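Local coordinates for protein imine reductase (Bacillus cereus, PDB 4D3D) that catalyses the NADPH-dependent, S-selective reduction of the cyclic imine 2-methylpyrroline to the corresponding amine, at residues B[69-72]-B[73-77]; B[83-87]-B[88-92]; B[183-186]-B[187-191]; B[238-242]-B[243-247]; B[292-295]-B[296-300]. All coordinates share one frame; numbering follows the deposited sequence.

Contact 1. Residues B[69-72]-B[73-77]; sequences STVN and EALAA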
loop_
_atom_site.group_PDB
_atom_site.type_symbol
_atom_site.label_atom_id
_atom_site.label_comp_id
_atom_site.label_asym_id
_atom_site.label_seq_id
_atom_site.Cartn_x
_atom_site.Cartn_y
_atom_site.Cartn_z
ATOM N N SER B 69 31.704 -5.958 -34.682
ATOM C CA SER B 69 31.178 -4.798 -35.391
ATOM C C SER B 69 29.659 -4.832 -35.653
ATOM O O SER B 69 28.951 -3.781 -35.609
ATOM C CB SER B 69 31.944 -4.641 -36.726
ATOM O OG SER B 69 31.427 -3.493 -37.476
ATOM N N THR B 70 29.146 -6.033 -35.919
ATOM C CA THR B 70 27.749 -6.165 -36.404
ATOM C C THR B 70 26.909 -7.104 -35.537
ATOM O O THR B 70 27.432 -8.010 -34.848
ATOM C CB THR B 70 27.706 -6.710 -37.852
ATOM O OG1 THR B 70 28.082 -8.093 -37.935
ATOM C CG2 THR B 70 28.634 -5.938 -38.783
ATOM N N VAL B 71 25.606 -6.933 -35.648
ATOM C CA VAL B 71 24.595 -7.798 -34.924
ATOM C C VAL B 71 24.790 -9.254 -35.394
ATOM O O VAL B 71 24.727 -10.170 -34.591
ATOM C CB VAL B 71 23.183 -7.282 -35.239
ATOM C CG1 VAL B 71 22.064 -8.234 -34.786
ATOM C CG2 VAL B 71 22.995 -5.926 -34.567
ATOM N N ASN B 72 25.081 -9.437 -36.691
ATOM C CA ASN B 72 25.281 -10.799 -37.294
ATOM C C ASN B 72 26.380 -11.506 -36.578
ATOM O O ASN B 72 26.271 -12.688 -36.216
ATOM C CB ASN B 72 25.549 -10.712 -38.820
ATOM C CG ASN B 72 24.297 -10.866 -39.607
ATOM O OD1 ASN B 72 24.247 -10.699 -40.828
ATOM N ND2 ASN B 72 23.264 -11.217 -38.898
ATOM N N GLU B 73 27.498 -10.813 -36.349
ATOM C CA GLU B 73 28.620 -11.430 -35.683
ATOM C C GLU B 73 28.301 -11.759 -34.228
ATOM O O GLU B 73 28.735 -12.814 -33.671
ATOM C CB GLU B 73 29.864 -10.493 -35.789
ATOM C CG GLU B 73 30.400 -10.373 -37.224
ATOM C CD GLU B 73 31.380 -9.223 -37.283
ATOM O OE1 GLU B 73 30.929 -8.099 -37.192
ATOM O OE2 GLU B 73 32.569 -9.440 -37.296
ATOM N N ALA B 74 27.548 -10.864 -33.582
ATOM C CA ALA B 74 27.206 -11.074 -32.191
ATOM C C ALA B 74 26.299 -12.343 -32.063
ATOM O O ALA B 74 26.471 -13.129 -31.161
ATOM C CB ALA B 74 26.505 -9.833 -31.587
ATOM N N LEU B 75 25.310 -12.467 -32.931
ATOM C CA LEU B 75 24.392 -13.655 -32.903
ATOM C C LEU B 75 25.198 -14.930 -33.174
ATOM O O LEU B 75 24.941 -15.952 -32.587
ATOM C CB LEU B 75 23.304 -13.469 -33.962
ATOM C CG LEU B 75 22.223 -12.399 -33.730
ATOM C CD1 LEU B 75 21.312 -12.290 -34.929
ATOM C CD2 LEU B 75 21.413 -12.797 -32.496
ATOM N N ALA B 76 26.129 -14.887 -34.119
ATOM C CA ALA B 76 26.906 -16.080 -34.506
ATOM C C ALA B 76 27.806 -16.615 -33.411
ATOM O O ALA B 76 28.140 -17.829 -33.406
ATOM C CB ALA B 76 27.716 -15.807 -35.788
ATOM N N ALA B 77 28.232 -15.720 -32.520
ATOM C CA ALA B 77 29.224 -16.057 -31.495
ATOM C C ALA B 77 28.802 -17.140 -30.506
ATOM O O ALA B 77 29.659 -17.893 -29.949
ATOM C CB ALA B 77 29.668 -14.823 -30.744
HETATM O O HOH W 1 33.901 -7.563 -35.801
#
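E73 reaches back to T70, the residue just ahead of helix 71-77, with one carboxylate oxygen, and each of the two binds the backbone NH of the other. The hydroxyl of T70 sits between its own N and carbonyl carbon (chi1 71°). There OG1 accepts from E73 N at 3.2 Å, a fairly straight bond of 159°. In return E73 OE1 accepts from T70 N at 3.0 Å, a bent, weak bond (133°). T70 OG1 and E73 OE1 are also 2.9 Å apart, so the two side chains meet directly as well as through the backbone. The other carboxylate oxygen, E73 OE2, takes a hydrogen from a water 2.7 Å away, and the same water accepts from S69 N, carrying the link one residue further back.

Behind this polar face the first helical turn closes. N72 contributes its carbonyl, with A76 N bonded to N72 O at 3.0 Å. V71 O accepts from L75 N at 2.9 Å. V71 and L75 run side by side, with V71 CG1 and L75 CD1 4.1 Å apart, and V71 and A74 also pack on W50 of strand 46-50.

The reciprocal pair T70 and E73 is a capping box, here opening a helix of the Rossmann-type NAD-binding domain.

Contact 2. Residues B[83-87]-B[88-92]; sequences LSLTD and YNVMY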
loop_
_atom_site.group_PDB
_atom_site.type_symbol
_atom_site.label_atom_id
_atom_site.label_comp_id
_atom_site.label_asym_id
_atom_site.label_seq_id
_atom_site.Cartn_x
_atom_site.Cartn_y
_atom_site.Cartn_z
ATOM N N LEU B 83 19.737 -9.862 -24.063
ATOM C CA LEU B 83 19.336 -8.615 -24.655
ATOM C C LEU B 83 19.045 -7.635 -23.506
ATOM O O LEU B 83 17.986 -7.681 -22.889
ATOM C CB LEU B 83 18.106 -8.814 -25.499
ATOM C CG LEU B 83 18.263 -9.774 -26.679
ATOM C CD1 LEU B 83 16.960 -9.883 -27.395
ATOM C CD2 LEU B 83 19.256 -9.201 -27.663
ATOM N N SER B 84 20.011 -6.803 -23.195
ATOM C CA SER B 84 19.856 -5.788 -22.172
ATOM C C SER B 84 19.603 -4.459 -22.913
ATOM O O SER B 84 20.494 -3.625 -23.050
ATOM C CB SER B 84 21.122 -5.813 -21.296
ATOM O OG SER B 84 22.346 -6.084 -22.020
ATOM N N LEU B 85 18.428 -4.333 -23.490
ATOM C CA LEU B 85 18.089 -3.230 -24.310
ATOM C C LEU B 85 17.135 -2.304 -23.509
ATOM O O LEU B 85 16.520 -2.705 -22.537
ATOM C CB LEU B 85 17.359 -3.717 -25.569
ATOM C CG LEU B 85 18.102 -4.797 -26.384
ATOM C CD1 LEU B 85 17.271 -5.340 -27.564
ATOM C CD2 LEU B 85 19.404 -4.210 -26.891
ATOM N N THR B 86 16.894 -1.146 -24.043
ATOM C CA THR B 86 16.036 -0.190 -23.340
ATOM C C THR B 86 14.535 -0.477 -23.526
ATOM O O THR B 86 13.740 -0.081 -22.694
ATOM C CB THR B 86 16.342 1.283 -23.770
ATOM O OG1 THR B 86 16.183 1.403 -25.181
ATOM C CG2 THR B 86 17.746 1.742 -23.364
ATOM N N ASP B 87 14.140 -1.173 -24.615
ATOM C CA ASP B 87 12.741 -1.405 -24.958
ATOM C C ASP B 87 12.659 -2.621 -25.870
ATOM O O ASP B 87 13.642 -2.881 -26.588
ATOM C CB ASP B 87 12.224 -0.211 -25.750
ATOM C CG ASP B 87 10.698 -0.147 -25.835
ATOM O OD1 ASP B 87 10.047 -0.751 -26.726
ATOM O OD2 ASP B 87 10.133 0.595 -25.017
ATOM N N TYR B 88 11.516 -3.290 -25.936
ATOM C CA TYR B 88 11.328 -4.343 -26.952
ATOM C C TYR B 88 11.355 -3.837 -28.382
ATOM O O TYR B 88 11.780 -4.605 -29.336
ATOM C CB TYR B 88 9.995 -5.099 -26.745
ATOM C CG TYR B 88 10.057 -6.168 -25.694
ATOM C CD1 TYR B 88 9.940 -5.874 -24.317
ATOM C CD2 TYR B 88 10.252 -7.514 -26.074
ATOM C CE1 TYR B 88 10.016 -6.882 -23.363
ATOM C CE2 TYR B 88 10.302 -8.511 -25.127
ATOM C CZ TYR B 88 10.174 -8.227 -23.807
ATOM O OH TYR B 88 10.352 -9.268 -22.915
ATOM N N ASN B 89 10.972 -2.570 -28.599
ATOM C CA ASN B 89 11.119 -2.039 -29.961
ATOM C C ASN B 89 12.530 -2.105 -30.548
ATOM O O ASN B 89 12.673 -2.243 -31.798
ATOM C CB ASN B 89 10.549 -0.635 -30.101
ATOM C CG ASN B 89 9.057 -0.679 -29.995
ATOM O OD1 ASN B 89 8.446 -1.759 -30.157
ATOM N ND2 ASN B 89 8.477 0.411 -29.624
ATOM N N VAL B 90 13.516 -1.975 -29.682
ATOM C CA VAL B 90 14.922 -2.003 -30.088
ATOM C C VAL B 90 15.135 -3.444 -30.620
ATOM O O VAL B 90 15.790 -3.625 -31.608
ATOM C CB VAL B 90 15.937 -1.714 -28.960
ATOM C CG1 VAL B 90 17.358 -1.882 -29.456
ATOM C CG2 VAL B 90 15.757 -0.275 -28.433
ATOM N N MET B 91 14.623 -4.459 -29.911
ATOM C CA MET B 91 14.785 -5.855 -30.384
ATOM C C MET B 91 14.349 -6.068 -31.806
ATOM O O MET B 91 15.099 -6.613 -32.624
ATOM C CB MET B 91 14.087 -6.887 -29.450
ATOM C CG MET B 91 14.472 -8.284 -29.778
ATOM S SD MET B 91 13.280 -9.601 -29.347
ATOM C CE MET B 91 11.945 -9.231 -30.418
ATOM N N TYR B 92 13.152 -5.639 -32.109
ATOM C CA TYR B 92 12.672 -5.747 -33.454
ATOM C C TYR B 92 13.549 -4.996 -34.417
ATOM O O TYR B 92 13.810 -5.457 -35.562
ATOM C CB TYR B 92 11.269 -5.261 -33.589
ATOM C CG TYR B 92 10.286 -6.132 -32.809
ATOM C CD1 TYR B 92 10.006 -7.414 -33.188
ATOM C CD2 TYR B 92 9.690 -5.655 -31.658
ATOM C CE1 TYR B 92 9.123 -8.223 -32.461
ATOM C CE2 TYR B 92 8.788 -6.447 -30.940
ATOM C CZ TYR B 92 8.513 -7.715 -31.320
ATOM O OH TYR B 92 7.622 -8.495 -30.613
#
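Between D87 and V90 the backbone swings from the loop after strand 80-83 into helix 88-95, with V90 N bonded to D87 O at 3.2 Å. D87 is the N-cap. Its CG points opposite its own N (chi1 -164°), which carries OD1 forward to accept from N89 N at 2.8 Å, nearly straight at 169°. The oxygen uses its anti lone pair, and the ring so closed is an Asx turn. D87 has a second deposited conformer, so this bond describes the one given.

On the inner side the contact is apolar. L85 reaches in under the first turn, with L85 CD1 3.9 Å from V90 CG1 and 4.0 Å from M91 CB. L83 CD1 comes within 3.8 Å of M91 CG, the two side chains crossing at about a right angle. T86 OG1 lies beside V90 CG2. L83 and L85 also pack on I27 of strand 23-27, placing the turn near the glycine-rich turn that probably binds the cofactor's dinucleotide, as in other Rossmann-type domains.

Of the NH groups just after the cap, N89 N is satisfied by the carboxylate, while Y88 N is buried without a partner in the model. A negative charge at this helix end would probably be stabilised by the helix dipole.

Contact 3. Residues B[183-186]-B[187-191]; sequences AMLY and YQIQM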
loop_
_atom_site.group_PDB
_atom_site.type_symbol
_atom_site.label_atom_id
_atom_site.label_comp_id
_atom_site.label_asym_id
_atom_site.label_seq_id
_atom_site.Cartn_x
_atom_site.Cartn_y
_atom_site.Cartn_z
ATOM N N ALA B 183 7.064 -13.365 -16.059
ATOM C CA ALA B 183 8.115 -12.611 -15.462
ATOM C C ALA B 183 7.778 -11.124 -15.387
ATOM O O ALA B 183 8.047 -10.475 -14.341
ATOM C CB ALA B 183 9.410 -12.801 -16.206
ATOM N N MET B 184 7.115 -10.601 -16.405
ATOM C CA MET B 184 6.697 -9.199 -16.389
ATOM C C MET B 184 5.447 -8.993 -15.492
ATOM O O MET B 184 5.292 -7.934 -14.852
ATOM C CB MET B 184 6.448 -8.685 -17.802
ATOM C CG MET B 184 7.741 -8.629 -18.696
ATOM S SD MET B 184 9.361 -8.356 -17.874
ATOM C CE MET B 184 8.699 -6.872 -17.548
ATOM N N LEU B 185 4.576 -9.972 -15.482
ATOM C CA LEU B 185 3.343 -9.897 -14.697
ATOM C C LEU B 185 3.690 -9.701 -13.232
ATOM O O LEU B 185 3.235 -8.715 -12.615
ATOM C CB LEU B 185 2.470 -11.087 -14.858
ATOM C CG LEU B 185 1.160 -11.012 -13.971
ATOM C CD1 LEU B 185 0.146 -9.957 -14.409
ATOM C CD2 LEU B 185 0.628 -12.410 -13.954
ATOM N N TYR B 186 4.493 -10.571 -12.691
ATOM C CA TYR B 186 4.844 -10.513 -11.249
ATOM C C TYR B 186 5.584 -9.198 -10.880
ATOM O O TYR B 186 5.302 -8.536 -9.890
ATOM C CB TYR B 186 5.655 -11.687 -10.812
ATOM C CG TYR B 186 4.846 -12.992 -10.617
ATOM C CD1 TYR B 186 4.596 -13.865 -11.657
ATOM C CD2 TYR B 186 4.259 -13.292 -9.370
ATOM C CE1 TYR B 186 3.842 -15.028 -11.484
ATOM C CE2 TYR B 186 3.491 -14.448 -9.201
ATOM C CZ TYR B 186 3.294 -15.309 -10.225
ATOM O OH TYR B 186 2.566 -16.484 -10.012
ATOM N N TYR B 187 6.505 -8.757 -11.763
ATOM C CA TYR B 187 7.173 -7.490 -11.582
ATOM C C TYR B 187 6.212 -6.273 -11.561
ATOM O O TYR B 187 6.217 -5.459 -10.599
ATOM C CB TYR B 187 8.185 -7.328 -12.736
ATOM C CG TYR B 187 9.114 -6.141 -12.458
ATOM C CD1 TYR B 187 10.267 -6.279 -11.698
ATOM C CD2 TYR B 187 8.771 -4.901 -12.933
ATOM C CE1 TYR B 187 11.077 -5.178 -11.434
ATOM C CE2 TYR B 187 9.568 -3.798 -12.704
ATOM C CZ TYR B 187 10.676 -3.916 -11.940
ATOM O OH TYR B 187 11.442 -2.775 -11.735
ATOM N N GLN B 188 5.358 -6.168 -12.552
ATOM C CA GLN B 188 4.499 -5.007 -12.678
ATOM C C GLN B 188 3.428 -4.947 -11.585
ATOM O O GLN B 188 3.130 -3.843 -11.097
ATOM C CB GLN B 188 3.796 -4.951 -14.032
ATOM C CG GLN B 188 4.715 -4.810 -15.244
ATOM C CD GLN B 188 5.673 -3.635 -15.193
ATOM O OE1 GLN B 188 5.480 -2.706 -14.435
ATOM N NE2 GLN B 188 6.759 -3.688 -16.038
ATOM N N ILE B 189 2.866 -6.089 -11.225
ATOM C CA ILE B 189 1.786 -6.052 -10.152
ATOM C C ILE B 189 2.443 -5.707 -8.769
ATOM O O ILE B 189 1.804 -5.036 -7.951
ATOM C CB ILE B 189 0.939 -7.341 -10.111
ATOM C CG1 ILE B 189 1.726 -8.549 -9.698
ATOM C CG2 ILE B 189 0.208 -7.490 -11.446
ATOM C CD1 ILE B 189 0.839 -9.821 -9.655
ATOM N N GLN B 190 3.690 -6.095 -8.524
ATOM C CA GLN B 190 4.376 -5.655 -7.295
ATOM C C GLN B 190 4.648 -4.134 -7.339
ATOM O O GLN B 190 4.524 -3.402 -6.308
ATOM C CB GLN B 190 5.668 -6.448 -7.067
ATOM C CG GLN B 190 5.485 -7.860 -6.517
ATOM C CD GLN B 190 6.841 -8.449 -6.121
ATOM O OE1 GLN B 190 7.089 -8.871 -4.959
ATOM N NE2 GLN B 190 7.771 -8.305 -7.032
ATOM N N MET B 191 4.967 -3.588 -8.525
ATOM C CA MET B 191 5.140 -2.164 -8.640
ATOM C C MET B 191 3.866 -1.358 -8.497
ATOM O O MET B 191 3.929 -0.224 -8.011
ATOM C CB MET B 191 5.920 -1.743 -9.947
ATOM C CG MET B 191 7.333 -2.287 -10.006
ATOM S SD MET B 191 8.353 -2.039 -8.540
ATOM C CE MET B 191 8.472 -0.296 -8.590
#
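L185 and I189, one turn apart, cross at a slant and meet through L185 CD1 and I189 CG2 at 3.9 Å. I189 has CG1 wedged between its own N and carbonyl carbon (chi1 66°), which presses that methylene to 3.3 Å from L185 O. The same carbonyl accepts from I189 N at 3.0 Å.

M184 and Q188 run alongside each other. The M184 chain is bent twice, its second torsion well off a staggered value (chi2 -29°), and the placing of its terminal methyl CE, which is modelled toward the Q188 amide, is doubtful. The pair rests on firmer atoms: Q188 bends at chi2, with Q188 CG 3.2 Å from M184 O, and Q188 N bonds M184 O at 2.9 Å. Q188 NE2 goes on to bond D113 O, so the amide is held by another part of the chain.

Y186 O accepts from Q190 N. The Y186 ring meets R176 in a cation-pi contact and Y221 of the second subunit edge to face. I189 packs on F218 of that subunit.

This is regular i to i+4 packing on the long helix 182-210, which leads from the Rossmann-type domain into the all-helical C-terminal domain, as in the related imine reductases and 6-phosphogluconate dehydrogenases.

Contact 4. Residues B[238-242]-B[243-247]; sequences PRLDE and GEHPG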
loop_
_atom_site.group_PDB
_atom_site.type_symbol
_atom_site.label_atom_id
_atom_site.label_comp_id
_atom_site.label_asym_id
_atom_site.label_seq_id
_atom_site.Cartn_x
_atom_site.Cartn_y
_atom_site.Cartn_z
ATOM N N PRO B 238 -7.782 -16.749 0.720
ATOM C CA PRO B 238 -8.626 -17.920 0.407
ATOM C C PRO B 238 -10.058 -17.550 0.067
ATOM O O PRO B 238 -10.654 -18.225 -0.786
ATOM C CB PRO B 238 -8.502 -18.785 1.694
ATOM C CG PRO B 238 -8.070 -17.829 2.776
ATOM C CD PRO B 238 -7.264 -16.774 2.093
ATOM N N ARG B 239 -10.584 -16.460 0.653
ATOM C CA ARG B 239 -11.943 -15.958 0.311
ATOM C C ARG B 239 -11.977 -15.443 -1.168
ATOM O O ARG B 239 -12.870 -15.717 -1.941
ATOM C CB ARG B 239 -12.365 -14.874 1.297
ATOM C CG ARG B 239 -12.522 -15.420 2.738
ATOM C CD ARG B 239 -12.412 -14.448 3.874
ATOM N NE ARG B 239 -13.249 -13.340 3.674
ATOM C CZ ARG B 239 -14.211 -12.901 4.493
ATOM N NH1 ARG B 239 -14.466 -13.514 5.641
ATOM N NH2 ARG B 239 -14.898 -11.810 4.100
ATOM N N LEU B 240 -10.977 -14.609 -1.488
ATOM C CA LEU B 240 -10.856 -14.079 -2.829
ATOM C C LEU B 240 -10.786 -15.225 -3.836
ATOM O O LEU B 240 -11.487 -15.126 -4.910
ATOM C CB LEU B 240 -9.598 -13.211 -2.900
ATOM C CG LEU B 240 -9.821 -11.771 -2.311
ATOM C CD1 LEU B 240 -8.515 -11.125 -1.833
ATOM C CD2 LEU B 240 -10.535 -10.896 -3.293
ATOM N N ASP B 241 -10.005 -16.264 -3.536
ATOM C CA ASP B 241 -9.885 -17.412 -4.469
ATOM C C ASP B 241 -11.173 -18.227 -4.623
ATOM O O ASP B 241 -11.406 -18.821 -5.703
ATOM C CB ASP B 241 -8.696 -18.321 -4.153
ATOM C CG ASP B 241 -7.355 -17.752 -4.667
ATOM O OD1 ASP B 241 -7.412 -16.806 -5.490
ATOM O OD2 ASP B 241 -6.338 -18.244 -4.160
ATOM N N GLU B 242 -12.057 -18.111 -3.644
ATOM C CA GLU B 242 -13.413 -18.678 -3.767
ATOM C C GLU B 242 -14.460 -17.754 -4.393
ATOM O O GLU B 242 -15.605 -18.169 -4.650
ATOM C CB GLU B 242 -13.872 -19.178 -2.373
ATOM C CG GLU B 242 -13.172 -20.387 -1.860
ATOM C CD GLU B 242 -13.717 -21.679 -2.512
ATOM O OE1 GLU B 242 -14.929 -22.001 -2.355
ATOM O OE2 GLU B 242 -12.931 -22.352 -3.236
ATOM N N GLY B 243 -14.136 -16.500 -4.619
ATOM C CA GLY B 243 -15.034 -15.494 -5.085
ATOM C C GLY B 243 -16.075 -15.098 -4.023
ATOM O O GLY B 243 -17.159 -14.616 -4.364
ATOM N N GLU B 244 -15.701 -15.256 -2.771
ATOM C CA GLU B 244 -16.574 -14.984 -1.614
ATOM C C GLU B 244 -16.207 -13.665 -0.928
ATOM O O GLU B 244 -15.081 -13.484 -0.455
ATOM C CB GLU B 244 -16.490 -16.132 -0.615
ATOM C CG GLU B 244 -17.148 -17.437 -1.135
ATOM C CD GLU B 244 -18.643 -17.262 -1.479
ATOM O OE1 GLU B 244 -19.409 -16.785 -0.605
ATOM O OE2 GLU B 244 -19.056 -17.565 -2.629
ATOM N N HIS B 245 -17.217 -12.814 -0.750
ATOM C CA HIS B 245 -17.068 -11.514 -0.129
ATOM C C HIS B 245 -18.095 -11.310 1.014
ATOM O O HIS B 245 -18.753 -10.244 1.120
ATOM C CB HIS B 245 -17.253 -10.410 -1.179
ATOM C CG HIS B 245 -16.403 -10.575 -2.390
ATOM N ND1 HIS B 245 -15.032 -10.421 -2.347
ATOM C CD2 HIS B 245 -16.716 -10.856 -3.681
ATOM C CE1 HIS B 245 -14.529 -10.676 -3.545
ATOM N NE2 HIS B 245 -15.521 -10.922 -4.386
ATOM N N PRO B 246 -18.195 -12.280 1.927
ATOM C CA PRO B 246 -19.244 -12.069 2.972
ATOM C C PRO B 246 -18.879 -10.958 3.888
ATOM O O PRO B 246 -17.687 -10.741 4.168
ATOM C CB PRO B 246 -19.214 -13.404 3.739
ATOM C CG PRO B 246 -17.841 -13.887 3.567
ATOM C CD PRO B 246 -17.453 -13.530 2.177
ATOM N N GLY B 247 -19.880 -10.281 4.441
ATOM C CA GLY B 247 -19.611 -9.225 5.378
ATOM C C GLY B 247 -19.473 -9.628 6.826
ATOM O O GLY B 247 -19.886 -8.874 7.679
HETATM O O HOH W 2 -13.739 -11.654 1.273
#
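R239 leaves the last turn of helix 215-242 and lies along the chain that follows it. R239 CB comes first, 3.5 Å from E244 O. Further out, R239 NE donates to a water 3.0 Å away that lies at the guanidinium edge, in its plane, and that water gives a hydrogen to the same E244 O. The chain is bent at chi3 (51°), and the guanidinium ends up with P246 CD over one face, 4.0 Å from R239 CZ. Of the two terminal nitrogens, NH1 forms a salt bridge with D248. R239 NH2 donates to P246 O at 3.0 Å, a bent bond of 131°.

The backbone under this side chain ends the helix in a Schellman motif. G243 takes a positive phi, G243 N bonds back to L240 O at 3.0 Å, and E244 N reaches R239 O, also at 3.0 Å.

L240 meets H245 on another side of the turn: L240 CD2 touches the imidazole edge at CE1, 4.0 Å away, while H245 ND1 bonds T297. D241, one residue on, points its carboxylate to the backbone N of A215 and E216 of the second subunit.

Contact 5. Residues B[292-295]-B[296-300]; sequences ASDS and FTSLI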
loop_
_atom_site.group_PDB
_atom_site.type_symbol
_atom_site.label_atom_id
_atom_site.label_comp_id
_atom_site.label_asym_id
_atom_site.label_seq_id
_atom_site.Cartn_x
_atom_site.Cartn_y
_atom_site.Cartn_z
ATOM N N ALA B 292 -23.415 -3.053 -0.346
ATOM C CA ALA B 292 -23.339 -2.430 1.013
ATOM C C ALA B 292 -22.984 -3.413 2.133
ATOM O O ALA B 292 -22.268 -2.973 3.092
ATOM C CB ALA B 292 -24.657 -1.749 1.365
ATOM N N SER B 293 -23.496 -4.631 2.107
ATOM C CA SER B 293 -23.327 -5.639 3.178
ATOM C C SER B 293 -22.221 -6.659 2.925
ATOM O O SER B 293 -22.040 -7.603 3.714
ATOM C CB SER B 293 -24.690 -6.376 3.520
ATOM O OG SER B 293 -25.662 -5.389 3.928
ATOM N N ASP B 294 -21.494 -6.512 1.797
ATOM C CA ASP B 294 -20.339 -7.389 1.543
ATOM C C ASP B 294 -19.021 -6.835 2.068
ATOM O O ASP B 294 -18.935 -5.649 2.440
ATOM C CB ASP B 294 -20.150 -7.540 0.048
ATOM C CG ASP B 294 -21.321 -8.192 -0.687
ATOM O OD1 ASP B 294 -22.213 -8.826 -0.079
ATOM O OD2 ASP B 294 -21.299 -8.124 -1.949
ATOM N N SER B 295 -18.009 -7.700 2.136
ATOM C CA SER B 295 -16.640 -7.260 2.451
ATOM C C SER B 295 -16.176 -6.266 1.425
ATOM O O SER B 295 -16.654 -6.275 0.224
ATOM C CB SER B 295 -15.694 -8.452 2.389
ATOM O OG SER B 295 -14.358 -8.028 2.624
ATOM N N PHE B 296 -15.350 -5.315 1.847
ATOM C CA PHE B 296 -14.645 -4.441 0.848
ATOM C C PHE B 296 -13.890 -5.171 -0.206
ATOM O O PHE B 296 -13.597 -4.547 -1.261
ATOM C CB PHE B 296 -13.793 -3.392 1.552
ATOM C CG PHE B 296 -12.374 -3.851 1.867
ATOM C CD1 PHE B 296 -12.090 -4.542 3.026
ATOM C CD2 PHE B 296 -11.334 -3.527 1.018
ATOM C CE1 PHE B 296 -10.787 -4.916 3.317
ATOM C CE2 PHE B 296 -10.041 -3.897 1.288
ATOM C CZ PHE B 296 -9.757 -4.599 2.450
ATOM N N THR B 297 -13.617 -6.459 -0.048
ATOM C CA THR B 297 -12.942 -7.264 -1.097
ATOM C C THR B 297 -13.803 -7.337 -2.351
ATOM O O THR B 297 -13.308 -7.573 -3.431
ATOM C CB THR B 297 -12.510 -8.656 -0.646
ATOM O OG1 THR B 297 -13.648 -9.425 -0.253
ATOM C CG2 THR B 297 -11.537 -8.562 0.467
ATOM N N SER B 298 -15.095 -7.093 -2.170
ATOM C CA SER B 298 -16.023 -7.068 -3.286
ATOM C C SER B 298 -15.629 -5.987 -4.313
ATOM O O SER B 298 -16.118 -6.066 -5.468
ATOM C CB SER B 298 -17.480 -6.845 -2.830
ATOM O OG SER B 298 -17.710 -5.587 -2.222
ATOM N N LEU B 299 -14.876 -4.978 -3.916
ATOM C CA LEU B 299 -14.355 -3.973 -4.864
ATOM C C LEU B 299 -13.461 -4.527 -5.986
ATOM O O LEU B 299 -13.319 -3.848 -7.024
ATOM C CB LEU B 299 -13.692 -2.803 -4.168
ATOM C CG LEU B 299 -14.531 -1.998 -3.157
ATOM C CD1 LEU B 299 -13.731 -0.999 -2.381
ATOM C CD2 LEU B 299 -15.702 -1.336 -3.884
ATOM N N ILE B 300 -13.025 -5.753 -5.860
ATOM C CA ILE B 300 -12.305 -6.368 -6.969
ATOM C C ILE B 300 -13.215 -6.493 -8.196
ATOM O O ILE B 300 -12.765 -6.418 -9.321
ATOM C CB ILE B 300 -11.632 -7.666 -6.538
ATOM C CG1 ILE B 300 -10.482 -7.953 -7.528
ATOM C CG2 ILE B 300 -12.603 -8.759 -6.478
ATOM C CD1 ILE B 300 -9.603 -9.111 -7.168
#
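S295 and T297 face each other across a tight bend, the serine oxygen turned forward over the first residues of the 3-10 segment 296-298. The serine torsion holds OG opposite its own N (chi1 177°), and there S295 OG accepts from T297 N at 3.2 Å in an almost straight bond of 175°, an ST turn. T297 OG1 stands 3.3 Å from S295 OG, a weak pairing at most; its stronger partner is H245.

S298 comes round beneath, its side chain aimed at S295. Its hydroxyl is folded between its own N and carbonyl carbon, and S298 OG donates to S295 O at 2.8 Å, approaching nearly end-on to the carbonyl. S298 N donates to the same S295 O at 3.0 Å, but from well out of the carbonyl plane, so the two donors take the oxygen from different directions. D294 lies against S298, with D294 CB 3.9 Å from S298 OG.

The F296 ring, with S295 OG at a slant to it, stacks edge-to-face with both Y236, a residue of the polyether pocket, and W195 of the second subunit.

Chemically, one serine serves twice: its carbonyl is gripped by two donors of S298, while its hydroxyl accepts from T297 N and also bonds D250. Both oxygens of D250 are thus bonded to this buried bend, one to S295 OG and the other to F296 N.

Overall arrangement
Contacts 1 and 2 belong to the Rossmann-type domain, on the same side of the chain's centre and with centres 16 Å apart. Contact 3, about 4 Å from the centre of the chain, opens the long helix into the C-terminal domain; its nearest atoms are about 5 Å from contact 2. Contacts 4 and 5 lie beyond it, more than 40 Å from contacts 1 and 2, centre to centre. They alone touch, through probable hydrogen bonds from H245 to T297 and S295. Contacts 3, 4 and 5 all meet the second subunit. One bound polyether touches M191 of contact 3; polyether also lies about 5 Å from the F296 side chain of contact 5 and about 7 Å from that of R239 of contact 4.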